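PDB 1X7V: PA3566 protein from Pseudomonas aeruginosa, which is of unknown function but belongs to the antibiotic biosynthesis monooxygenase family and may therefore have oxidoreductase activity. Local coordinates for residues A[27-31]-A[42-46]; A[12-17]-A[85-91]; A[33-38]-A[69-75]; A[4-8]-A[59-64]. All coordinates share one frame; numbering follows the deposited sequence.

Interaction 1 (A[27-31]-A[42-46])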
loop_
_atom_site.group_PDB
_atom_site.type_symbol
_atom_site.label_atom_id
_atom_site.label_comp_id
_atom_site.label_asym_id
_atom_site.label_seq_id
_atom_site.Cartn_x
_atom_site.Cartn_y
_atom_site.Cartn_z
ATOM N N LEU A 27 5.226 5.377 4.022
ATOM C CA LEU A 27 4.836 4.524 2.862
ATOM C C LEU A 27 6.053 4.005 2.095
ATOM O O LEU A 27 6.108 2.850 1.661
ATOM C CB LEU A 27 3.885 5.285 1.927
ATOM C CG LEU A 27 2.510 5.620 2.449
ATOM C CD1 LEU A 27 1.732 6.558 1.516
ATOM C CD2 LEU A 27 1.701 4.298 2.743
ATOM N N ARG A 28 7.077 4.833 1.933
ATOM C CA ARG A 28 8.268 4.419 1.150
ATOM C C ARG A 28 8.950 3.176 1.819
ATOM O O ARG A 28 9.484 2.262 1.146
ATOM C CB ARG A 28 9.252 5.563 1.029
ATOM C CG ARG A 28 8.916 6.634 -0.034
ATOM C CD ARG A 28 9.979 7.735 0.054
ATOM N NE ARG A 28 9.859 8.764 -0.980
ATOM C CZ ARG A 28 10.310 8.674 -2.229
ATOM N NH1 ARG A 28 10.943 7.597 -2.672
ATOM N NH2 ARG A 28 10.145 9.697 -3.055
ATOM N N ALA A 29 8.850 3.118 3.129
ATOM C CA ALA A 29 9.487 2.067 3.926
ATOM C C ALA A 29 8.886 0.732 3.600
ATOM O O ALA A 29 9.548 -0.330 3.807
ATOM C CB ALA A 29 9.322 2.327 5.397
ATOM N N LEU A 30 7.637 0.761 3.146
ATOM C CA LEU A 30 6.937 -0.508 2.815
ATOM C C LEU A 30 7.441 -1.210 1.551
ATOM O O LEU A 30 7.250 -2.434 1.375
ATOM C CB LEU A 30 5.447 -0.243 2.701
ATOM C CG LEU A 30 4.770 0.075 4.037
ATOM C CD1 LEU A 30 3.342 0.586 3.827
ATOM C CD2 LEU A 30 4.725 -1.143 4.860
ATOM N N VAL A 31 8.005 -0.437 0.621
ATOM C CA VAL A 31 8.118 -0.908 -0.733
ATOM C C VAL A 31 9.150 -2.043 -0.944
ATOM O O VAL A 31 8.802 -3.098 -1.500
ATOM C CB VAL A 31 8.308 0.311 -1.708
ATOM C CG1 VAL A 31 8.489 -0.171 -3.155
ATOM C CG2 VAL A 31 7.119 1.261 -1.597
ATOM N N GLN A 42 3.631 -7.186 -7.861
ATOM C CA GLN A 42 3.827 -5.737 -8.071
ATOM C C GLN A 42 3.608 -5.083 -6.721
ATOM O O GLN A 42 2.720 -5.452 -5.991
ATOM C CB GLN A 42 2.819 -5.179 -9.088
ATOM C CG GLN A 42 2.987 -3.629 -9.326
ATOM C CD GLN A 42 1.993 -3.053 -10.302
ATOM O OE1 GLN A 42 1.037 -3.715 -10.680
ATOM N NE2 GLN A 42 2.227 -1.780 -10.734
ATOM N N TYR A 43 4.397 -4.060 -6.419
ATOM C CA TYR A 43 4.168 -3.256 -5.223
ATOM C C TYR A 43 4.839 -1.918 -5.474
ATOM O O TYR A 43 6.064 -1.769 -5.285
ATOM C CB TYR A 43 4.675 -3.934 -3.950
ATOM C CG TYR A 43 4.108 -3.362 -2.667
ATOM C CD1 TYR A 43 3.034 -3.981 -1.988
ATOM C CD2 TYR A 43 4.696 -2.271 -2.065
ATOM C CE1 TYR A 43 2.550 -3.483 -0.808
ATOM C CE2 TYR A 43 4.230 -1.757 -0.879
ATOM C CZ TYR A 43 3.147 -2.356 -0.251
ATOM O OH TYR A 43 2.708 -1.817 0.906
ATOM N N ASP A 44 4.027 -0.979 -5.961
ATOM C CA ASP A 44 4.510 0.298 -6.433
ATOM C C ASP A 44 3.772 1.452 -5.740
ATOM O O ASP A 44 2.571 1.439 -5.650
ATOM C CB ASP A 44 4.310 0.389 -7.971
ATOM C CG ASP A 44 5.241 -0.545 -8.756
ATOM O OD1 ASP A 44 6.419 -0.784 -8.319
ATOM O OD2 ASP A 44 4.794 -0.999 -9.849
ATOM N N LEU A 45 4.541 2.426 -5.251
ATOM C CA LEU A 45 4.063 3.624 -4.587
ATOM C C LEU A 45 4.042 4.827 -5.531
ATOM O O LEU A 45 4.933 5.027 -6.310
ATOM C CB LEU A 45 4.959 3.977 -3.398
ATOM C CG LEU A 45 4.592 5.206 -2.577
ATOM C CD1 LEU A 45 3.215 5.126 -1.978
ATOM C CD2 LEU A 45 5.658 5.374 -1.463
ATOM N N HIS A 46 2.996 5.634 -5.446
ATOM C CA HIS A 46 2.814 6.784 -6.352
ATOM C C HIS A 46 2.254 7.962 -5.534
ATOM O O HIS A 46 1.574 7.754 -4.524
ATOM C CB HIS A 46 1.773 6.509 -7.446
ATOM C CG HIS A 46 1.976 5.229 -8.191
ATOM N ND1 HIS A 46 1.715 4.002 -7.619
ATOM C CD2 HIS A 46 2.440 4.972 -9.444
ATOM C CE1 HIS A 46 1.987 3.044 -8.501
ATOM N NE2 HIS A 46 2.422 3.600 -9.609
#
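Leu45, Tyr43 and Val31 carry most of this contact, in which helix 27-31 lies over strand 42-46 with no hydrogen bond between the two. The short axes run nearly antiparallel, at 157°, and come within 8.5 Å of each other. Leu45 reaches to the helix with CG swung away from its amide nitrogen (chi1 -179°). Its CD2 touches the helix backbone at Arg28 N, 3.7 Å away, and also Arg28 CG and Leu27 CB, while CD1 lies against CB and CD1 of Leu27; both side chains are met at about a right angle. Of the Arg28 side chain, CG makes the contact; its guanidinium forms a salt bridge with Glu24 through NE. Val31 fits between the two strand residues: its CG2 lies 3.9 Å from Leu45 CB, and its CG1 rests 3.6 Å from the carbonyl O of Tyr43. The Tyr43 ring lies against Leu30 and Val31, with CD2 3.9 Å from Val31 CA and its OH 3.6 Å from Leu30 CB, so the hydroxyl is set against aliphatic carbon on this side. Around this layer, Leu27 also packs on Phe55 of strand 54-61, both Leu27 and Leu30 reach Phe79 of helix 74-80, and Tyr43 meets the ring of His70. The contact thus joins helix 20-36 to the outer strand 40-47 of the four-stranded sheet.

Interaction 2 (A[12-17]-A[85-91])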
loop_
_atom_site.group_PDB
_atom_site.type_symbol
_atom_site.label_atom_id
_atom_site.label_comp_id
_atom_site.label_asym_id
_atom_site.label_seq_id
_atom_site.Cartn_x
_atom_site.Cartn_y
_atom_site.Cartn_z
ATOM N N THR A 12 -5.672 3.710 -1.914
ATOM C CA THR A 12 -5.603 5.168 -2.033
ATOM C C THR A 12 -5.554 5.701 -0.602
ATOM O O THR A 12 -6.492 5.514 0.198
ATOM C CB THR A 12 -6.775 5.744 -2.798
ATOM O OG1 THR A 12 -6.892 5.147 -4.102
ATOM C CG2 THR A 12 -6.576 7.219 -2.993
ATOM N N ILE A 13 -4.407 6.283 -0.247
ATOM C CA ILE A 13 -4.132 6.728 1.094
ATOM C C ILE A 13 -4.035 8.262 1.084
ATOM O O ILE A 13 -3.275 8.825 0.303
ATOM C CB ILE A 13 -2.864 6.088 1.603
ATOM C CG1 ILE A 13 -2.969 4.574 1.422
ATOM C CG2 ILE A 13 -2.678 6.427 3.075
ATOM C CD1 ILE A 13 -2.062 3.735 2.288
ATOM N N THR A 14 -4.801 8.908 1.956
ATOM C CA THR A 14 -4.871 10.389 2.037
ATOM C C THR A 14 -4.297 10.795 3.378
ATOM O O THR A 14 -4.824 10.381 4.442
ATOM C CB THR A 14 -6.310 10.926 1.947
ATOM O OG1 THR A 14 -7.002 10.373 0.804
ATOM C CG2 THR A 14 -6.283 12.407 1.811
ATOM N N ALA A 15 -3.227 11.598 3.351
ATOM C CA ALA A 15 -2.633 12.113 4.583
ATOM C C ALA A 15 -3.494 13.226 5.182
ATOM O O ALA A 15 -4.133 13.992 4.453
ATOM C CB ALA A 15 -1.248 12.626 4.308
ATOM N N ALA A 16 -3.487 13.333 6.501
ATOM C CA ALA A 16 -4.090 14.429 7.177
ATOM C C ALA A 16 -3.420 15.715 6.669
ATOM O O ALA A 16 -2.213 15.696 6.406
ATOM C CB ALA A 16 -3.863 14.327 8.674
ATOM N N PRO A 17 -4.178 16.799 6.544
ATOM C CA PRO A 17 -3.588 18.081 6.106
ATOM C C PRO A 17 -2.279 18.463 6.827
ATOM O O PRO A 17 -2.194 18.468 8.074
ATOM C CB PRO A 17 -4.679 19.095 6.432
ATOM C CG PRO A 17 -5.946 18.318 6.335
ATOM C CD PRO A 17 -5.624 16.912 6.785
ATOM N N ALA A 85 -2.711 8.964 13.295
ATOM C CA ALA A 85 -2.936 10.416 13.259
ATOM C C ALA A 85 -2.444 11.082 11.971
ATOM O O ALA A 85 -2.866 12.200 11.658
ATOM C CB ALA A 85 -2.333 11.104 14.472
ATOM N N LEU A 86 -1.611 10.385 11.207
ATOM C CA LEU A 86 -1.122 10.876 9.902
ATOM C C LEU A 86 -2.154 10.694 8.784
ATOM O O LEU A 86 -1.982 11.241 7.711
ATOM C CB LEU A 86 0.177 10.162 9.477
ATOM C CG LEU A 86 1.478 10.269 10.279
ATOM C CD1 LEU A 86 2.659 9.748 9.435
ATOM C CD2 LEU A 86 1.748 11.676 10.750
ATOM N N LEU A 87 -3.216 9.929 9.031
ATOM C CA LEU A 87 -4.129 9.467 8.003
ATOM C C LEU A 87 -5.468 10.167 8.115
ATOM O O LEU A 87 -5.984 10.352 9.213
ATOM C CB LEU A 87 -4.409 7.955 8.165
ATOM C CG LEU A 87 -3.257 6.997 8.043
ATOM C CD1 LEU A 87 -3.650 5.598 8.489
ATOM C CD2 LEU A 87 -2.795 6.984 6.591
ATOM N N GLN A 88 -6.051 10.503 6.976
ATOM C CA GLN A 88 -7.379 11.012 6.876
ATOM C C GLN A 88 -8.302 9.907 6.300
ATOM O O GLN A 88 -9.480 9.856 6.637
ATOM C CB GLN A 88 -7.400 12.206 5.912
ATOM C CG GLN A 88 -8.727 12.976 5.870
ATOM C CD GLN A 88 -8.738 14.090 4.776
ATOM O OE1 GLN A 88 -9.450 13.967 3.768
ATOM N NE2 GLN A 88 -7.956 15.160 4.976
ATOM N N ASN A 89 -7.791 9.137 5.345
ATOM C CA ASN A 89 -8.636 8.123 4.649
ATOM C C ASN A 89 -7.772 7.038 4.039
ATOM O O ASN A 89 -6.663 7.305 3.565
ATOM C CB ASN A 89 -9.525 8.769 3.599
ATOM C CG ASN A 89 -10.704 7.865 3.185
ATOM O OD1 ASN A 89 -11.751 7.790 3.869
ATOM N ND2 ASN A 89 -10.504 7.132 2.122
ATOM N N VAL A 90 -8.256 5.811 4.071
ATOM C CA VAL A 90 -7.634 4.712 3.337
ATOM C C VAL A 90 -8.769 3.996 2.594
ATOM O O VAL A 90 -9.704 3.512 3.218
ATOM C CB VAL A 90 -6.863 3.722 4.275
ATOM C CG1 VAL A 90 -6.219 2.649 3.477
ATOM C CG2 VAL A 90 -5.757 4.458 5.084
ATOM N N LYS A 91 -8.665 3.938 1.279
ATOM C CA LYS A 91 -9.605 3.202 0.442
ATOM C C LYS A 91 -8.843 2.027 -0.124
ATOM O O LYS A 91 -7.735 2.183 -0.614
ATOM C CB LYS A 91 -10.093 4.078 -0.686
ATOM C CG LYS A 91 -11.152 3.456 -1.545
ATOM C CD LYS A 91 -11.658 4.587 -2.483
ATOM C CE LYS A 91 -12.618 4.121 -3.525
ATOM N NZ LYS A 91 -12.416 4.983 -4.781
HETATM O O HOH W 1 -8.094 7.857 0.474
#
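Thr12 and Lys91 open this antiparallel pairing with two backbone bonds, Thr12 N to Lys91 O and Lys91 N to Thr12 O, both 2.9 Å. Ile13 and Val90 follow as a non-hydrogen-bonded pair, and Thr14 N then donates to Asn89 O. Here the register slips by one residue. Thr14 O takes a good bond from Gln88 N at 2.8 Å and a weak one from Asn89 N at 3.3 Å, so two residues of 85-91 face one of 12-17: a classic beta bulge. It lies where strand 87-96, the outermost strand beside 7-15 in the alpha-beta plait, turns a corner. Past the bulge, Ala16 N still donates to Leu86 O, but from above the carbonyl plane, 45° out of it.

On the face shared by Ile13 and Val90, Ile13 CG2 points to Leu87 CD2 at 3.6 Å; it is the branch anti to the backbone N, leaving CG1 beside that N. The other face is polar. A water there donates to Thr12 O, accepts from Asn89 ND2 and bonds to Thr14 OG1, tying both strands together. Gln88 extends its chain until NE2 stands 3.4 Å from Pro17 CD, crossing the proline at about a right angle. Farther out, Leu23 and Leu27 of helix 20-36 pack on Ile13, while Leu54 of strand 54-61 touches Thr12 and Thr14.

Interaction 3 (A[33-38]-A[69-75])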
loop_
_atom_site.group_PDB
_atom_site.type_symbol
_atom_site.label_atom_id
_atom_site.label_comp_id
_atom_site.label_asym_id
_atom_site.label_seq_id
_atom_site.Cartn_x
_atom_site.Cartn_y
_atom_site.Cartn_z
ATOM N N PRO A 33 10.704 -4.114 1.206
ATOM C CA PRO A 33 10.424 -5.407 1.834
ATOM C C PRO A 33 9.187 -6.077 1.244
ATOM O O PRO A 33 9.123 -7.337 1.174
ATOM C CB PRO A 33 10.262 -5.073 3.314
ATOM C CG PRO A 33 10.029 -3.626 3.367
ATOM C CD PRO A 33 10.637 -3.011 2.181
ATOM N N SER A 34 8.191 -5.290 0.858
ATOM C CA SER A 34 6.976 -5.881 0.275
ATOM C C SER A 34 7.251 -6.526 -1.083
ATOM O O SER A 34 6.750 -7.617 -1.385
ATOM C CB SER A 34 5.846 -4.874 0.195
ATOM O OG SER A 34 5.411 -4.422 1.468
ATOM N N ARG A 35 8.062 -5.872 -1.913
ATOM C CA ARG A 35 8.390 -6.392 -3.240
ATOM C C ARG A 35 9.095 -7.772 -3.151
ATOM O O ARG A 35 8.933 -8.621 -4.049
ATOM C CB ARG A 35 9.306 -5.415 -3.972
ATOM C CG ARG A 35 8.590 -4.273 -4.607
ATOM C CD ARG A 35 9.596 -3.244 -5.157
ATOM N NE ARG A 35 8.859 -2.177 -5.816
ATOM C CZ ARG A 35 9.429 -1.128 -6.392
ATOM N NH1 ARG A 35 10.747 -1.047 -6.444
ATOM N NH2 ARG A 35 8.688 -0.188 -6.956
ATOM N N ALA A 36 9.833 -7.997 -2.055
ATOM C CA ALA A 36 10.606 -9.215 -1.837
ATOM C C ALA A 36 9.717 -10.381 -1.416
ATOM O O ALA A 36 10.132 -11.542 -1.508
ATOM C CB ALA A 36 11.678 -8.965 -0.782
ATOM N N GLU A 37 8.513 -10.080 -0.910
ATOM C CA GLU A 37 7.662 -11.140 -0.349
ATOM C C GLU A 37 7.234 -12.170 -1.398
ATOM O O GLU A 37 6.956 -11.835 -2.529
ATOM C CB GLU A 37 6.420 -10.549 0.288
ATOM C CG GLU A 37 6.663 -9.803 1.541
ATOM C CD GLU A 37 5.337 -9.274 2.081
ATOM O OE1 GLU A 37 4.466 -10.145 2.363
ATOM O OE2 GLU A 37 5.170 -8.027 2.195
ATOM N N ALA A 38 7.170 -13.434 -0.967
ATOM C CA ALA A 38 6.599 -14.506 -1.774
ATOM C C ALA A 38 5.245 -14.053 -2.321
ATOM O O ALA A 38 4.432 -13.467 -1.576
ATOM C CB ALA A 38 6.392 -15.722 -0.925
ATOM N N ARG A 69 -0.524 -13.255 4.206
ATOM C CA ARG A 69 0.841 -13.257 4.745
ATOM C C ARG A 69 1.484 -11.835 4.803
ATOM O O ARG A 69 2.124 -11.449 5.774
ATOM C CB ARG A 69 1.682 -14.194 3.886
ATOM C CG ARG A 69 1.369 -15.658 4.002
ATOM C CD ARG A 69 2.527 -16.501 3.442
ATOM N NE ARG A 69 2.813 -16.179 2.044
ATOM C CZ ARG A 69 2.208 -16.750 1.002
ATOM N NH1 ARG A 69 1.258 -17.670 1.196
ATOM N NH2 ARG A 69 2.529 -16.371 -0.246
ATOM N N HIS A 70 1.333 -11.052 3.752
ATOM C CA HIS A 70 1.801 -9.668 3.759
ATOM C C HIS A 70 1.382 -8.875 5.008
ATOM O O HIS A 70 2.189 -8.153 5.606
ATOM C CB HIS A 70 1.349 -8.984 2.468
ATOM C CG HIS A 70 1.586 -7.506 2.417
ATOM N ND1 HIS A 70 2.846 -6.939 2.433
ATOM C CD2 HIS A 70 0.710 -6.477 2.311
ATOM C CE1 HIS A 70 2.729 -5.625 2.341
ATOM N NE2 HIS A 70 1.441 -5.318 2.285
ATOM N N GLN A 71 0.160 -9.081 5.469
ATOM C CA GLN A 71 -0.328 -8.313 6.632
ATOM C C GLN A 71 0.155 -8.784 7.991
ATOM O O GLN A 71 -0.051 -8.104 9.041
ATOM C CB GLN A 71 -1.830 -8.303 6.631
ATOM C CG GLN A 71 -2.370 -7.616 5.436
ATOM C CD GLN A 71 -3.822 -7.757 5.405
ATOM O OE1 GLN A 71 -4.524 -7.101 6.227
ATOM N NE2 GLN A 71 -4.332 -8.622 4.498
ATOM N N ASN A 72 0.802 -9.942 7.996
ATOM C CA ASN A 72 1.403 -10.428 9.203
ATOM C C ASN A 72 2.873 -10.112 9.286
ATOM O O ASN A 72 3.502 -10.465 10.250
ATOM C CB ASN A 72 1.115 -11.901 9.324
ATOM C CG ASN A 72 -0.354 -12.144 9.615
ATOM O OD1 ASN A 72 -0.713 -12.397 10.753
ATOM N ND2 ASN A 72 -1.214 -11.942 8.623
ATOM N N THR A 73 3.403 -9.408 8.280
ATOM C CA THR A 73 4.823 -9.115 8.255
ATOM C C THR A 73 5.103 -8.003 9.219
ATOM O O THR A 73 4.222 -7.208 9.532
ATOM C CB THR A 73 5.346 -8.722 6.829
ATOM O OG1 THR A 73 4.663 -7.551 6.369
ATOM C CG2 THR A 73 5.118 -9.840 5.847
ATOM N N GLU A 74 6.373 -7.952 9.612
ATOM C CA GLU A 74 6.972 -6.933 10.460
ATOM C C GLU A 74 6.847 -5.541 9.854
ATOM O O GLU A 74 6.380 -4.641 10.506
ATOM C CB GLU A 74 8.439 -7.284 10.609
ATOM C CG GLU A 74 9.193 -6.553 11.680
ATOM C CD GLU A 74 10.511 -7.263 12.113
ATOM O OE1 GLU A 74 11.169 -6.785 13.070
ATOM O OE2 GLU A 74 10.890 -8.314 11.526
ATOM N N HIS A 75 7.240 -5.396 8.593
ATOM C CA HIS A 75 7.143 -4.111 7.890
ATOM C C HIS A 75 5.717 -3.596 7.806
ATOM O O HIS A 75 5.454 -2.412 8.081
ATOM C CB HIS A 75 7.864 -4.113 6.505
ATOM C CG HIS A 75 7.385 -5.159 5.549
ATOM N ND1 HIS A 75 7.783 -6.475 5.625
ATOM C CD2 HIS A 75 6.592 -5.063 4.455
ATOM C CE1 HIS A 75 7.205 -7.162 4.644
ATOM N NE2 HIS A 75 6.467 -6.329 3.927
HETATM O O HOH W 2 3.338 -13.227 1.020
#
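Glu37, His70 and His75 meet through three different first torsions. Glu37 CG stands anti to the carbonyl carbon and the chain then runs extended, His70 turns its ring to the side opposite its own amide nitrogen, and His75 holds CG between its N and carbonyl carbon (chi1 57°). Both rings thereby present an N-H to one oxygen, Glu37 OE2. His70 ND1 donates to it over 2.6 Å on the syn lone pair, with ring and carboxylate nearly coplanar. His75 NE2 donates over 2.8 Å from above the carboxylate plane, its ring turned 74° to that plane, and this bond is more bent, at 144°. Two N-H groups thus grip the one oxygen and set the carboxylate's position.

These His-carboxylate hydrogen bonds join the C-terminal end of helix 20-36 to the break between helices 64-71 and 74-80, in the helical layer of the alpha-beta plait. Thr73 is the N-cap of the second helix. Its OG1 donates to His70 O over 2.7 Å and also lies over one face of the His75 ring, toward the rim; on the opposite face Pro33 CB stands 3.6 Å above the ring centre, a CH-pi contact. Ser34 OG, which bonds to Leu30 O, sits at the edges of both imidazoles, 3.1 Å from His70 CE1. Beyond the carboxylate, a water donates to Ala38 O and accepts a weak bond from Arg69 NE. The rings of Trp61, Tyr43 and Phe76 all meet that of His70, Phe76 edge-to-face.

Interaction 4 (A[4-8]-A[59-64]); sequences STPLT and EQWRDD
Pro6 brings the chain alongside the end of the neighbouring strand, its CA 3.4 Å from the carbonyl O of Trp61. Just before it, a water links the approach to this strand, donating to both Ser4 O and Arg62 O. The proline ring lies side by side with Gln60, CB and CG each 4.0 Å from OE1, while the NE2 of that glutamine bonds to Gln42 on the next strand.

Leu7 begins the regular pairing. Its N donates to Trp61 O nearly along the C=O axis, although the angle at the hydrogen is only 138°, and its O accepts from Trp61 N over 2.9 Å. The same carbonyl O receives a CA-H contact from Gln60 CA at 3.2 Å, two approaches to one oxygen. With CG anti to the backbone N (chi1 176°), Leu7 sends CD2 to within 3.5 Å of Asp64 OD1, crossing the aspartate at about a right angle. Trp61 is on the same face of the sheet, but its indole leads away from Leu7 toward Glu59, where NE1 meets the anti lone pair of OE1 in a straight, in-plane bond of 2.8 Å that fixes the rotation of the ring.

Thr8 is the non-hydrogen-bonded partner of Gln60; the two side chains run together, OG1 3.6 Å from CG. Leu67 of helix 64-71 packs on both Leu7 and Trp61, and Asp63 N-caps that helix. The contact forms one end of the pairing between the two central strands, 7-15 and 54-61, in the antiparallel 2-3-1-4 sheet of this alpha-beta plait.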
loop_
_atom_site.group_PDB
_atom_site.type_symbol
_atom_site.label_atom_id
_atom_site.label_comp_id
_atom_site.label_asym_id
_atom_site.label_seq_id
_atom_site.Cartn_x
_atom_site.Cartn_y
_atom_site.Cartn_z
ATOM N N SER A 4 -6.640 -18.056 -11.597
ATOM C CA SER A 4 -5.215 -17.993 -11.958
ATOM C C SER A 4 -4.758 -16.539 -12.156
ATOM O O SER A 4 -3.559 -16.271 -12.265
ATOM C CB SER A 4 -4.941 -18.793 -13.231
ATOM O OG SER A 4 -5.738 -18.303 -14.321
ATOM N N THR A 5 -5.701 -15.603 -12.215
ATOM C CA THR A 5 -5.350 -14.199 -12.383
ATOM C C THR A 5 -4.908 -13.675 -11.031
ATOM O O THR A 5 -5.600 -13.870 -10.024
ATOM C CB THR A 5 -6.563 -13.415 -12.869
ATOM O OG1 THR A 5 -7.064 -14.074 -14.027
ATOM C CG2 THR A 5 -6.222 -11.945 -13.199
ATOM N N PRO A 6 -3.764 -12.974 -10.992
ATOM C CA PRO A 6 -3.443 -12.320 -9.720
ATOM C C PRO A 6 -4.536 -11.350 -9.218
ATOM O O PRO A 6 -5.273 -10.743 -10.016
ATOM C CB PRO A 6 -2.199 -11.494 -10.056
ATOM C CG PRO A 6 -1.689 -12.021 -11.260
ATOM C CD PRO A 6 -2.812 -12.599 -12.036
ATOM N N LEU A 7 -4.595 -11.200 -7.903
ATOM C CA LEU A 7 -5.386 -10.171 -7.251
ATOM C C LEU A 7 -4.669 -8.822 -7.350
ATOM O O LEU A 7 -3.533 -8.693 -6.873
ATOM C CB LEU A 7 -5.508 -10.467 -5.763
ATOM C CG LEU A 7 -6.246 -9.434 -4.889
ATOM C CD1 LEU A 7 -7.669 -9.183 -5.348
ATOM C CD2 LEU A 7 -6.242 -10.023 -3.453
ATOM N N THR A 8 -5.296 -7.844 -7.968
ATOM C CA THR A 8 -4.759 -6.487 -7.957
ATOM C C THR A 8 -5.425 -5.736 -6.796
ATOM O O THR A 8 -6.632 -5.911 -6.527
ATOM C CB THR A 8 -4.978 -5.771 -9.333
ATOM O OG1 THR A 8 -4.236 -6.446 -10.376
ATOM C CG2 THR A 8 -4.548 -4.270 -9.272
ATOM N N GLU A 59 -0.695 -2.839 -6.192
ATOM C CA GLU A 59 -0.149 -4.109 -5.735
ATOM C C GLU A 59 -0.778 -5.255 -6.557
ATOM O O GLU A 59 -1.950 -5.164 -6.911
ATOM C CB GLU A 59 -0.480 -4.336 -4.261
ATOM C CG GLU A 59 -0.154 -3.197 -3.310
ATOM C CD GLU A 59 -0.590 -3.453 -1.903
ATOM O OE1 GLU A 59 -0.816 -4.638 -1.536
ATOM O OE2 GLU A 59 -0.686 -2.458 -1.124
ATOM N N GLN A 60 -0.006 -6.298 -6.828
ATOM C CA GLN A 60 -0.538 -7.550 -7.379
ATOM C C GLN A 60 -0.022 -8.693 -6.504
ATOM O O GLN A 60 1.175 -8.777 -6.152
ATOM C CB GLN A 60 -0.119 -7.751 -8.831
ATOM C CG GLN A 60 -0.697 -6.771 -9.832
ATOM C CD GLN A 60 -0.311 -7.144 -11.221
ATOM O OE1 GLN A 60 -0.717 -8.203 -11.716
ATOM N NE2 GLN A 60 0.551 -6.334 -11.849
ATOM N N TRP A 61 -0.908 -9.621 -6.196
ATOM C CA TRP A 61 -0.567 -10.714 -5.308
ATOM C C TRP A 61 -1.018 -11.984 -5.994
ATOM O O TRP A 61 -2.075 -12.005 -6.607
ATOM C CB TRP A 61 -1.297 -10.528 -3.969
ATOM C CG TRP A 61 -0.772 -9.401 -3.160
ATOM C CD1 TRP A 61 -1.319 -8.165 -3.017
ATOM C CD2 TRP A 61 0.426 -9.411 -2.408
ATOM N NE1 TRP A 61 -0.495 -7.374 -2.223
ATOM C CE2 TRP A 61 0.589 -8.120 -1.845
ATOM C CE3 TRP A 61 1.406 -10.383 -2.162
ATOM C CZ2 TRP A 61 1.651 -7.809 -1.003
ATOM C CZ3 TRP A 61 2.500 -10.036 -1.357
ATOM C CH2 TRP A 61 2.595 -8.779 -0.788
ATOM N N ARG A 62 -0.227 -13.037 -5.908
ATOM C CA ARG A 62 -0.569 -14.295 -6.584
ATOM C C ARG A 62 -1.949 -14.810 -6.142
ATOM O O ARG A 62 -2.707 -15.314 -6.954
ATOM C CB ARG A 62 0.533 -15.336 -6.302
ATOM C CG ARG A 62 0.886 -16.216 -7.446
ATOM C CD ARG A 62 1.980 -17.239 -7.052
ATOM N NE ARG A 62 3.402 -16.948 -7.296
ATOM C CZ ARG A 62 3.972 -16.855 -8.505
ATOM N NH1 ARG A 62 3.224 -16.889 -9.612
ATOM N NH2 ARG A 62 5.300 -16.710 -8.629
ATOM N N ASP A 63 -2.264 -14.715 -4.865
ATOM C CA ASP A 63 -3.532 -15.195 -4.343
ATOM C C ASP A 63 -3.798 -14.530 -3.012
ATOM O O ASP A 63 -2.955 -13.770 -2.508
ATOM C CB ASP A 63 -3.512 -16.708 -4.211
ATOM C CG ASP A 63 -2.258 -17.262 -3.506
ATOM O OD1 ASP A 63 -1.553 -16.543 -2.763
ATOM O OD2 ASP A 63 -1.978 -18.473 -3.684
ATOM N N ASP A 64 -4.960 -14.823 -2.430
ATOM C CA ASP A 64 -5.337 -14.276 -1.132
ATOM C C ASP A 64 -4.371 -14.645 -0.013
ATOM O O ASP A 64 -4.136 -13.829 0.879
ATOM C CB ASP A 64 -6.729 -14.768 -0.721
ATOM C CG ASP A 64 -7.843 -14.022 -1.417
ATOM O OD1 ASP A 64 -7.556 -13.007 -2.123
ATOM O OD2 ASP A 64 -9.026 -14.446 -1.211
HETATM O O HOH W 3 -2.199 -15.692 -9.552
#

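How the interactions relate
Interactions 2 and 4 both pair strand 7-15 with a neighbour, at opposite ends and about 25 Å apart between centres. Interaction 2 is a surface contact; interactions 1, 3 and 4 are partly buried, with 1 nearest the centre of the chain, and 4 leads into a helix. Backbone hydrogen bonds dominate 2 and 4. Interactions 1 and 3 share helix 20-36 but differ in chemistry, apolar against the sheet in the first, carboxylate-imidazole hydrogen bonds between helices in the second. Arg35 connects these two, its NH2 2.7 Å from Asp44 OD1. Interaction 4 joins the same region, for Trp61 CZ2 packs 3.4 Å from His70 CG, while interaction 2 touches interaction 1 where Ile13 meets Leu27.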